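Local structure of CD180 antigen (Mus musculus, 3T6Q) at residues A[541-544]-A[545-548]. The protein may cooperate with MD-1 and TLR4 to mediate B-cell innate immune responses to bacterial lipopolysaccharide, leading to NF-kappa-B activation. Sequence-based numbering, arbitrary orientation.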
ATOM      1  N   SER A 541     -24.890  -3.483  64.530  1.00 28.67           N
ATOM      2  CA  SER A 541     -24.208  -2.329  65.160  1.00 30.87           C
ATOM      3  C   SER A 541     -23.143  -1.670  64.233  1.00 33.19           C
ATOM      4  O   SER A 541     -22.663  -0.567  64.506  1.00 32.07           O
ATOM      5  CB  SER A 541     -23.571  -2.728  66.492  1.00 31.86           C
ATOM      6  OG  SER A 541     -22.589  -3.737  66.278  1.00 38.44           O
ATOM      7  N   LEU A 542     -22.755  -2.361  63.167  1.00 31.59           N
ATOM      8  CA  LEU A 542     -21.842  -1.789  62.169  1.00 31.69           C
ATOM      9  C   LEU A 542     -22.561  -1.038  61.027  1.00 32.13           C
ATOM     10  O   LEU A 542     -21.939  -0.282  60.276  1.00 26.83           O
ATOM     11  CB  LEU A 542     -20.949  -2.889  61.568  1.00 28.69           C
ATOM     12  CG  LEU A 542     -20.138  -3.710  62.557  1.00 28.28           C
ATOM     13  CD1 LEU A 542     -19.541  -4.880  61.804  1.00 26.19           C
ATOM     14  CD2 LEU A 542     -19.072  -2.834  63.192  1.00 30.68           C
ATOM     15  N   LEU A 543     -23.864  -1.248  60.891  1.00 26.41           N
ATOM     16  CA  LEU A 543     -24.600  -0.679  59.761  1.00 28.70           C
ATOM     17  C   LEU A 543     -24.668   0.856  59.809  1.00 28.94           C
ATOM     18  O   LEU A 543     -24.605   1.499  58.753  1.00 26.34           O
ATOM     19  CB  LEU A 543     -25.999  -1.301  59.631  1.00 26.55           C
ATOM     20  CG  LEU A 543     -25.959  -2.822  59.406  1.00 25.55           C
ATOM     21  CD1 LEU A 543     -27.407  -3.367  59.448  1.00 27.79           C
ATOM     22  CD2 LEU A 543     -25.295  -3.132  58.067  1.00 23.68           C
ATOM     23  N   PRO A 544     -24.772   1.445  61.018  1.00 29.86           N
ATOM     24  CA  PRO A 544     -24.759   2.911  60.995  1.00 30.36           C
ATOM     25  C   PRO A 544     -23.430   3.459  60.469  1.00 28.95           C
ATOM     26  O   PRO A 544     -23.403   4.555  59.879  1.00 28.37           O
ATOM     27  CB  PRO A 544     -24.987   3.296  62.458  1.00 30.39           C
ATOM     28  CG  PRO A 544     -25.657   2.111  63.073  1.00 32.66           C
ATOM     29  CD  PRO A 544     -25.066   0.918  62.365  1.00 28.64           C
ATOM     30  N   ILE A 545     -22.344   2.712  60.672  1.00 28.95           N
ATOM     31  CA  ILE A 545     -21.036   3.171  60.197  1.00 23.68           C
ATOM     32  C   ILE A 545     -21.038   3.183  58.670  1.00 23.27           C
ATOM     33  O   ILE A 545     -20.613   4.161  58.062  1.00 24.90           O
ATOM     34  CB  ILE A 545     -19.861   2.346  60.762  1.00 25.07           C
ATOM     35  CG1 ILE A 545     -19.825   2.517  62.292  1.00 25.70           C
ATOM     36  CG2 ILE A 545     -18.529   2.774  60.095  1.00 25.19           C
ATOM     37  CD1 ILE A 545     -18.991   1.492  63.025  1.00 25.44           C
ATOM     38  N   LEU A 546     -21.497   2.088  58.059  1.00 19.82           N
ATOM     39  CA  LEU A 546     -21.716   2.019  56.610  1.00 21.39           C
ATOM     40  C   LEU A 546     -22.635   3.126  56.045  1.00 24.36           C
ATOM     41  O   LEU A 546     -22.329   3.695  54.994  1.00 23.56           O
ATOM     42  CB  LEU A 546     -22.268   0.642  56.249  1.00 20.84           C
ATOM     43  CG  LEU A 546     -21.256  -0.489  56.515  1.00 23.99           C
ATOM     44  CD1 LEU A 546     -21.799  -1.790  55.952  1.00 24.13           C
ATOM     45  CD2 LEU A 546     -19.915  -0.162  55.854  1.00 24.56           C
ATOM     46  N   SER A 547     -23.740   3.415  56.750  1.00 22.80           N
ATOM     47  CA  SER A 547     -24.695   4.450  56.320  1.00 25.65           C
ATOM     48  C   SER A 547     -24.078   5.839  56.219  1.00 25.34           C
ATOM     49  O   SER A 547     -24.468   6.610  55.350  1.00 30.24           O
ATOM     50  CB  SER A 547     -25.884   4.504  57.295  1.00 24.87           C
ATOM     51  OG  SER A 547     -26.724   3.397  57.043  1.00 29.99           O
ATOM     52  N   GLN A 548     -23.148   6.141  57.123  1.00 29.79           N
ATOM     53  CA  GLN A 548     -22.402   7.411  57.152  1.00 29.18           C
ATOM     54  C   GLN A 548     -21.547   7.678  55.915  1.00 28.93           C
ATOM     55  O   GLN A 548     -21.216   8.832  55.654  1.00 25.56           O
ATOM     56  CB  GLN A 548     -21.439   7.434  58.330  1.00 32.08           C
ATOM     57  CG  GLN A 548     -22.089   7.586  59.680  1.00 32.10           C
ATOM     58  CD  GLN A 548     -21.152   7.263  60.819  1.00 37.41           C
ATOM     59  OE1 GLN A 548     -19.917   7.304  60.690  1.00 38.12           O
ATOM     60  NE2 GLN A 548     -21.734   6.944  61.958  1.00 30.77           N
TER
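I545 lays its CD1 methyl against CD2 of L542, 4.3 Å away and three residues back, in the 3-10 segment that leads into the helix. With CG1 anti to its carbonyl carbon (chi1 -63°), the longer branch of I545 runs back over the preceding turn, and both side chains rest on the loop residue E518. A second apolar pair forms on another side of the helix, where L543 CD2 and L546 CD1 lie 4.3 Å apart and both leucines pack on W571 of helix 566-574. In the backbone, the O of L542 receives two amides: the N of L546 at 3.3 Å and, more weakly, the N of I545 at 3.0 Å. The i to i+4 series continues with S547 N to L543 O (2.9 Å) and Q548 N to P544 O (3.2 Å). The hydroxyl of S547 is hydrogen-bonded to the indole NE1 of W571, and the backbone O of S547 accepts a hydrogen bond from K578 NZ. The arrangement is a short alpha-helix with successive i to i+4 bonds, entered from a 3-10 segment, which links strands 527-529 and 551-553 in the leucine-rich repeat solenoid, beside its C-terminal cap.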